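Ice-binding protein (Flavobacteriaceae bacterium, PDB 5UYT) probably binds to ice crystals and limits their growth, acting as a bacterial antifreeze protein built from two right-handed beta-helical domains. Local coordinates at residues Ile226-Tyr240 with Val402-Ala416. Numbering follows the deposited sequence.
Sequences IFSGNGALTNAGITY and VLSTSGGISTFGINA
With CG anti to the backbone N (chi1 179°), Asn235 swings its amide across Thr411, whose OG1 is held between its own backbone N and carbonyl carbon (chi1 60°). Thr411 OG1 donates to Asn235 OD1 over 2.7 Å, in the amide plane and on a lone pair. The same oxygen accepts Thr239 OG1 at 2.6 Å from somewhat off that plane, so two hydroxyls satisfy one buried carbonyl. Thr239 extends this relay of hydrogen bonds: its OG1 in turn accepts Ile414 N at 3.0 Å. A short amide and two small hydroxyls thus suit a buried place where the chain leaves strands 233-236 and 409-412 and turns the corner.

At the other corner Ser228 OG receives Asn230 N in an ST turn and donates to Gly407 O at 2.7 Å, a serine being compact enough to bond both turns. Glycine suits position 231 because, at its backbone angles, a CB would press against the carbonyl O of Asn230; it would also run into the backbone of Gly407 and Gly408. Branched side chains fill the interior: Leu233 CD1 lies alongside Ile409 CG2 at 3.7 Å, and Thr239 CG2 alongside Ile414 CG1 at 3.6 Å. Parallel backbone ladders join the two coils, with strands 233-236 and 409-412 inclined by 12°; water 2 bridges Thr234 O and Thr411 O.

These are neighbouring coils of a right-handed beta-helix, although distant in sequence. Strand 252-253 continues the sheet beyond 233-236 and strand 390-392 beyond 409-412, whereas Phe227 and Leu403 both pack outward against Leu279 of helix 270-288.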
ATOM      1  N   ILE A 226      -2.950 -26.957   1.462  1.00 15.15           N
ATOM      2  CA  ILE A 226      -1.998 -27.209   0.371  0.50 15.47           C
ATOM      3  C   ILE A 226      -2.740 -28.123  -0.600  1.00 16.36           C
ATOM      4  O   ILE A 226      -3.153 -29.240  -0.208  1.00 16.88           O
ATOM      5  CB  ILE A 226      -0.725 -27.941   0.862  0.50 14.78           C
ATOM      6  CG1 ILE A 226      -0.078 -27.185   2.030  0.50 14.10           C
ATOM      7  CG2 ILE A 226       0.264 -28.153  -0.284  0.50 15.45           C
ATOM      8  CD1 ILE A 226       0.600 -25.882   1.660  0.50 13.81           C
ATOM      9  N   PHE A 227      -2.937 -27.662  -1.823  1.00 17.01           N
ATOM     10  CA  PHE A 227      -3.772 -28.416  -2.761  1.00 17.59           C
ATOM     11  C   PHE A 227      -3.362 -28.187  -4.201  1.00 18.65           C
ATOM     12  O   PHE A 227      -3.147 -27.037  -4.609  1.00 17.93           O
ATOM     13  CB  PHE A 227      -5.261 -28.060  -2.568  1.00 18.27           C
ATOM     14  CG  PHE A 227      -6.169 -28.726  -3.574  1.00 19.38           C
ATOM     15  CD1 PHE A 227      -6.538 -30.056  -3.414  1.00 20.32           C
ATOM     16  CD2 PHE A 227      -6.638 -28.039  -4.700  1.00 20.25           C
ATOM     17  CE1 PHE A 227      -7.379 -30.688  -4.351  1.00 20.55           C
ATOM     18  CE2 PHE A 227      -7.468 -28.674  -5.641  1.00 21.45           C
ATOM     19  CZ  PHE A 227      -7.839 -30.003  -5.458  1.00 21.75           C
ATOM     20  N   SER A 228      -3.271 -29.280  -4.970  1.00 18.85           N
ATOM     21  CA  SER A 228      -3.131 -29.178  -6.437  1.00 20.29           C
ATOM     22  C   SER A 228      -4.337 -29.783  -7.141  1.00 21.03           C
ATOM     23  O   SER A 228      -4.774 -30.894  -6.802  1.00 20.85           O
ATOM     24  CB  SER A 228      -1.868 -29.887  -6.970  1.00 21.40           C
ATOM     25  OG  SER A 228      -1.824 -29.705  -8.406  1.00 23.65           O
ATOM     26  N   GLY A 229      -4.866 -29.069  -8.127  1.00 20.95           N
ATOM     27  CA  GLY A 229      -5.840 -29.692  -9.041  1.00 21.77           C
ATOM     28  C   GLY A 229      -5.245 -30.785  -9.912  1.00 22.91           C
ATOM     29  O   GLY A 229      -5.985 -31.648 -10.448  1.00 23.52           O
ATOM     30  N   ASN A 230      -3.923 -30.759 -10.119  1.00 22.59           N
ATOM     31  CA  ASN A 230      -3.287 -31.725 -11.045  1.00 24.28           C
ATOM     32  C   ASN A 230      -1.773 -31.741 -10.837  1.00 23.97           C
ATOM     33  O   ASN A 230      -1.095 -30.772 -11.207  1.00 23.96           O
ATOM     34  CB  ASN A 230      -3.618 -31.365 -12.513  1.00 26.10           C
ATOM     35  CG  ASN A 230      -3.166 -32.417 -13.506  1.00 28.52           C
ATOM     36  OD1 ASN A 230      -2.231 -33.170 -13.272  1.00 29.82           O
ATOM     37  ND2 ASN A 230      -3.855 -32.487 -14.620  1.00 31.30           N
ATOM     38  N   GLY A 231      -1.254 -32.838 -10.289  1.00 22.87           N
ATOM     39  CA  GLY A 231       0.191 -33.002 -10.114  1.00 22.51           C
ATOM     40  C   GLY A 231       0.505 -33.549  -8.731  1.00 21.18           C
ATOM     41  O   GLY A 231      -0.249 -33.311  -7.781  1.00 20.18           O
ATOM     42  N   ALA A 232       1.648 -34.227  -8.618  1.00 20.74           N
ATOM     43  CA  ALA A 232       2.025 -34.864  -7.355  1.00 20.08           C
ATOM     44  C   ALA A 232       2.163 -33.823  -6.250  1.00 19.15           C
ATOM     45  O   ALA A 232       2.653 -32.735  -6.499  1.00 19.11           O
ATOM     46  CB  ALA A 232       3.337 -35.607  -7.519  1.00 21.12           C
ATOM     47  N   LEU A 233       1.760 -34.183  -5.029  1.00 18.17           N
ATOM     48  CA  LEU A 233       2.010 -33.300  -3.882  1.00 17.16           C
ATOM     49  C   LEU A 233       2.961 -34.060  -2.973  1.00 17.16           C
ATOM     50  O   LEU A 233       2.613 -35.150  -2.517  1.00 16.65           O
ATOM     51  CB  LEU A 233       0.681 -32.940  -3.185  1.00 17.24           C
ATOM     52  CG  LEU A 233       0.731 -32.304  -1.803  1.00 17.34           C
ATOM     53  CD1 LEU A 233       1.569 -31.023  -1.787  1.00 16.24           C
ATOM     54  CD2 LEU A 233      -0.686 -32.071  -1.281  1.00 17.70           C
ATOM     55  N   THR A 234       4.164 -33.518  -2.738  1.00 16.18           N
ATOM     56  CA  THR A 234       5.186 -34.272  -1.995  1.00 16.29           C
ATOM     57  C   THR A 234       5.744 -33.392  -0.903  1.00 15.89           C
ATOM     58  O   THR A 234       6.255 -32.307  -1.189  1.00 16.04           O
ATOM     59  CB  THR A 234       6.351 -34.673  -2.896  1.00 17.06           C
ATOM     60  OG1 THR A 234       5.829 -35.458  -3.976  1.00 17.73           O
ATOM     61  CG2 THR A 234       7.309 -35.603  -2.102  1.00 16.99           C
ATOM     62  N   ASN A 235       5.653 -33.854   0.336  1.00 15.26           N
ATOM     63  CA  ASN A 235       6.351 -33.185   1.427  1.00 14.31           C
ATOM     64  C   ASN A 235       7.612 -33.942   1.825  1.00 14.47           C
ATOM     65  O   ASN A 235       7.645 -35.179   1.756  1.00 15.34           O
ATOM     66  CB  ASN A 235       5.463 -33.076   2.681  1.00 13.90           C
ATOM     67  CG  ASN A 235       6.186 -32.398   3.852  1.00 14.32           C
ATOM     68  OD1 ASN A 235       6.468 -31.167   3.835  1.00 14.94           O
ATOM     69  ND2 ASN A 235       6.562 -33.205   4.868  1.00 13.97           N
ATOM     70  N   ALA A 236       8.635 -33.202   2.215  1.00 14.25           N
ATOM     71  CA  ALA A 236       9.831 -33.780   2.873  1.00 14.51           C
ATOM     72  C   ALA A 236      10.111 -33.024   4.146  1.00 14.90           C
ATOM     73  O   ALA A 236       9.683 -31.864   4.294  1.00 13.50           O
ATOM     74  CB  ALA A 236      11.046 -33.686   1.967  1.00 15.38           C
ATOM     75  N   GLY A 237      10.852 -33.676   5.052  1.00 14.93           N
ATOM     76  CA  GLY A 237      11.191 -33.051   6.337  1.00 14.41           C
ATOM     77  C   GLY A 237       9.981 -33.045   7.276  1.00 14.06           C
ATOM     78  O   GLY A 237       8.958 -33.705   7.028  1.00 14.29           O
ATOM     79  N   ILE A 238      10.132 -32.291   8.347  1.00 13.84           N
ATOM     80  CA  ILE A 238       9.132 -32.172   9.421  1.00 13.63           C
ATOM     81  C   ILE A 238       8.225 -30.966   9.145  1.00 13.60           C
ATOM     82  O   ILE A 238       8.645 -29.795   9.247  1.00 13.84           O
ATOM     83  CB  ILE A 238       9.840 -32.053  10.812  1.00 14.12           C
ATOM     84  CG1 ILE A 238      10.744 -33.291  11.099  1.00 15.27           C
ATOM     85  CG2 ILE A 238       8.796 -31.820  11.912  1.00 15.27           C
ATOM     86  CD1 ILE A 238      10.000 -34.629  11.133  1.00 15.54           C
ATOM     87  N   THR A 239       6.978 -31.278   8.822  1.00 13.18           N
ATOM     88  CA  THR A 239       6.028 -30.263   8.372  1.00 13.15           C
ATOM     89  C   THR A 239       4.790 -30.412   9.208  1.00 12.90           C
ATOM     90  O   THR A 239       4.372 -31.564   9.500  1.00 13.18           O
ATOM     91  CB  THR A 239       5.728 -30.503   6.883  1.00 13.02           C
ATOM     92  OG1 THR A 239       6.846 -30.015   6.135  1.00 13.16           O
ATOM     93  CG2 THR A 239       4.447 -29.798   6.434  1.00 14.54           C
ATOM     94  N   TYR A 240       4.190 -29.275   9.589  1.00 13.20           N
ATOM     95  CA  TYR A 240       2.884 -29.299  10.295  1.00 13.56           C
ATOM     96  C   TYR A 240       1.854 -28.483   9.496  1.00 13.65           C
ATOM     97  O   TYR A 240       2.201 -27.442   8.928  1.00 13.83           O
ATOM     98  CB  TYR A 240       2.996 -28.656  11.666  1.00 14.30           C
ATOM     99  CG  TYR A 240       3.666 -29.608  12.639  1.00 14.30           C
ATOM    100  CD1 TYR A 240       2.906 -30.405  13.505  1.00 14.56           C
ATOM    101  CD2 TYR A 240       5.057 -29.734  12.653  1.00 15.12           C
ATOM    102  CE1 TYR A 240       3.550 -31.321  14.357  1.00 14.51           C
ATOM    103  CE2 TYR A 240       5.688 -30.632  13.487  1.00 14.95           C
ATOM    104  CZ  TYR A 240       4.925 -31.405  14.338  1.00 15.14           C
ATOM    105  OH  TYR A 240       5.626 -32.258  15.180  1.00 16.14           O
ATOM    106  N   VAL A 402      -1.840 -22.496   0.012  1.00 15.67           N
ATOM    107  CA  VAL A 402      -1.157 -22.441  -1.278  1.00 16.63           C
ATOM    108  C   VAL A 402      -1.781 -23.506  -2.182  1.00 16.50           C
ATOM    109  O   VAL A 402      -1.797 -24.689  -1.831  1.00 16.45           O
ATOM    110  CB  VAL A 402       0.327 -22.741  -1.094  1.00 17.15           C
ATOM    111  CG1 VAL A 402       0.980 -22.789  -2.463  1.00 19.39           C
ATOM    112  CG2 VAL A 402       0.987 -21.649  -0.220  1.00 18.72           C
ATOM    113  N   LEU A 403      -2.337 -23.060  -3.310  1.00 17.56           N
ATOM    114  CA  LEU A 403      -3.176 -23.871  -4.163  1.00 18.23           C
ATOM    115  C   LEU A 403      -2.631 -23.708  -5.581  1.00 19.89           C
ATOM    116  O   LEU A 403      -2.103 -22.655  -5.894  1.00 20.55           O
ATOM    117  CB  LEU A 403      -4.646 -23.372  -4.133  1.00 19.28           C
ATOM    118  CG  LEU A 403      -5.159 -23.020  -2.715  1.00 18.50           C
ATOM    119  CD1 LEU A 403      -6.511 -22.367  -2.838  1.00 20.06           C
ATOM    120  CD2 LEU A 403      -5.339 -24.308  -1.923  1.00 17.64           C
ATOM    121  N   SER A 404      -2.727 -24.740  -6.409  1.00 20.13           N
ATOM    122  CA  SER A 404      -2.436 -24.567  -7.832  1.00 22.36           C
ATOM    123  C   SER A 404      -3.464 -25.325  -8.612  1.00 23.77           C
ATOM    124  O   SER A 404      -3.784 -26.484  -8.281  1.00 22.63           O
ATOM    125  CB  SER A 404      -1.049 -25.086  -8.262  1.00 24.73           C
ATOM    126  OG  SER A 404      -0.909 -24.857  -9.681  1.00 28.46           O
ATOM    127  N   THR A 405      -3.949 -24.693  -9.668  1.00 25.11           N
ATOM    128  CA  THR A 405      -4.910 -25.342 -10.549  1.00 27.37           C
ATOM    129  C   THR A 405      -4.272 -26.510 -11.264  1.00 28.25           C
ATOM    130  O   THR A 405      -4.952 -27.495 -11.643  1.00 29.86           O
ATOM    131  CB  THR A 405      -5.425 -24.373 -11.612  1.00 29.85           C
ATOM    132  OG1 THR A 405      -4.324 -23.958 -12.430  1.00 30.62           O
ATOM    133  CG2 THR A 405      -6.106 -23.199 -10.975  1.00 29.08           C
ATOM    134  N   SER A 406      -2.983 -26.377 -11.528  1.00 27.75           N
ATOM    135  CA  SER A 406      -2.265 -27.367 -12.295  1.00 30.30           C
ATOM    136  C   SER A 406      -0.775 -27.234 -12.045  1.00 30.79           C
ATOM    137  O   SER A 406      -0.181 -26.179 -12.220  1.00 31.03           O
ATOM    138  CB  SER A 406      -2.560 -27.245 -13.784  1.00 33.84           C
ATOM    139  OG  SER A 406      -1.941 -28.326 -14.418  1.00 35.73           O
ATOM    140  N   GLY A 407      -0.157 -28.321 -11.627  1.00 29.90           N
ATOM    141  CA  GLY A 407       1.233 -28.233 -11.294  1.00 28.39           C
ATOM    142  C   GLY A 407       1.490 -29.008 -10.040  1.00 25.66           C
ATOM    143  O   GLY A 407       0.700 -28.978  -9.084  1.00 25.42           O
ATOM    144  N   GLY A 408       2.617 -29.689 -10.038  1.00 24.86           N
ATOM    145  CA  GLY A 408       3.049 -30.394  -8.839  1.00 23.31           C
ATOM    146  C   GLY A 408       3.443 -29.436  -7.739  1.00 21.51           C
ATOM    147  O   GLY A 408       3.726 -28.248  -7.988  1.00 21.19           O
ATOM    148  N   ILE A 409       3.438 -29.934  -6.509  1.00 19.67           N
ATOM    149  CA  ILE A 409       3.763 -29.095  -5.348  1.00 17.94           C
ATOM    150  C   ILE A 409       4.737 -29.877  -4.471  1.00 18.27           C
ATOM    151  O   ILE A 409       4.473 -31.049  -4.137  1.00 18.10           O
ATOM    152  CB  ILE A 409       2.510 -28.737  -4.489  1.00 17.27           C
ATOM    153  CG1 ILE A 409       1.450 -27.958  -5.303  1.00 19.10           C
ATOM    154  CG2 ILE A 409       2.904 -27.945  -3.232  1.00 16.96           C
ATOM    155  CD1 ILE A 409       0.182 -27.695  -4.475  1.00 19.01           C
ATOM    156  N   SER A 410       5.845 -29.229  -4.100  1.00 17.39           N
ATOM    157  CA  SER A 410       6.849 -29.857  -3.258  1.00 17.41           C
ATOM    158  C   SER A 410       7.059 -28.956  -2.069  1.00 16.19           C
ATOM    159  O   SER A 410       7.311 -27.755  -2.257  1.00 16.42           O
ATOM    160  CB  SER A 410       8.169 -30.044  -4.008  1.00 19.06           C
ATOM    161  OG  SER A 410       7.957 -30.767  -5.214  1.00 21.18           O
ATOM    162  N   THR A 411       6.939 -29.517  -0.866  1.00 15.39           N
ATOM    163  CA  THR A 411       7.100 -28.729   0.346  1.00 14.24           C
ATOM    164  C   THR A 411       8.237 -29.331   1.172  1.00 15.23           C
ATOM    165  O   THR A 411       8.474 -30.570   1.124  1.00 15.53           O
ATOM    166  CB  THR A 411       5.799 -28.685   1.203  1.00 13.77           C
ATOM    167  OG1 THR A 411       5.422 -30.020   1.598  1.00 13.78           O
ATOM    168  CG2 THR A 411       4.634 -28.110   0.325  1.00 13.68           C
ATOM    169  N   PHE A 412       8.901 -28.473   1.954  1.00 14.08           N
ATOM    170  CA  PHE A 412      10.069 -28.882   2.720  1.00 14.46           C
ATOM    171  C   PHE A 412       9.995 -28.258   4.125  1.00 14.56           C
ATOM    172  O   PHE A 412      10.238 -27.053   4.273  1.00 14.90           O
ATOM    173  CB  PHE A 412      11.359 -28.416   1.991  1.00 15.10           C
ATOM    174  CG  PHE A 412      11.554 -29.056   0.649  1.00 16.24           C
ATOM    175  CD1 PHE A 412      12.256 -30.257   0.521  1.00 17.51           C
ATOM    176  CD2 PHE A 412      11.049 -28.469  -0.502  1.00 16.43           C
ATOM    177  CE1 PHE A 412      12.440 -30.873  -0.726  1.00 18.72           C
ATOM    178  CE2 PHE A 412      11.213 -29.087  -1.742  1.00 17.73           C
ATOM    179  CZ  PHE A 412      11.916 -30.292  -1.868  1.00 18.87           C
ATOM    180  N   GLY A 413       9.632 -29.045   5.149  1.00 13.15           N
ATOM    181  CA  GLY A 413       9.782 -28.555   6.516  1.00 13.33           C
ATOM    182  C   GLY A 413       9.053 -27.238   6.756  1.00 13.61           C
ATOM    183  O   GLY A 413       9.641 -26.293   7.321  1.00 14.34           O
ATOM    184  N   ILE A 414       7.769 -27.207   6.426  1.00 13.33           N
ATOM    185  CA  ILE A 414       6.971 -25.958   6.498  1.00 13.07           C
ATOM    186  C   ILE A 414       5.928 -26.044   7.618  1.00 14.10           C
ATOM    187  O   ILE A 414       5.692 -27.128   8.184  1.00 13.11           O
ATOM    188  CB  ILE A 414       6.274 -25.625   5.154  1.00 13.41           C
ATOM    189  CG1 ILE A 414       5.105 -26.585   4.857  1.00 13.08           C
ATOM    190  CG2 ILE A 414       7.279 -25.625   3.978  1.00 13.41           C
ATOM    191  CD1 ILE A 414       4.273 -26.086   3.648  1.00 13.13           C
ATOM    192  N   ASN A 415       5.327 -24.896   7.938  1.00 13.02           N
ATOM    193  CA  ASN A 415       4.215 -24.848   8.886  1.00 13.32           C
ATOM    194  C   ASN A 415       3.118 -24.023   8.237  1.00 13.61           C
ATOM    195  O   ASN A 415       3.303 -22.825   7.989  1.00 13.40           O
ATOM    196  CB  ASN A 415       4.657 -24.284  10.230  1.00 14.46           C
ATOM    197  CG  ASN A 415       3.598 -24.478  11.315  1.00 16.10           C
ATOM    198  OD1 ASN A 415       3.853 -25.070  12.401  1.00 18.11           O
ATOM    199  ND2 ASN A 415       2.434 -24.008  11.036  1.00 15.25           N
ATOM    200  N   ALA A 416       2.005 -24.668   7.896  1.00 12.55           N
ATOM    201  CA  ALA A 416       1.006 -23.966   7.086  1.00 12.43           C
ATOM    202  C   ALA A 416      -0.339 -24.131   7.759  1.00 12.91           C
ATOM    203  O   ALA A 416      -0.756 -25.264   8.040  1.00 12.82           O
ATOM    204  CB  ALA A 416       0.974 -24.554   5.665  1.00 13.27           C
TER
HETATM  205  O   HOH W   1       5.598 -33.032  -6.092  1.00 28.48           O
HETATM  206  O   HOH W   2       9.174 -32.250  -1.184  1.00 17.98           O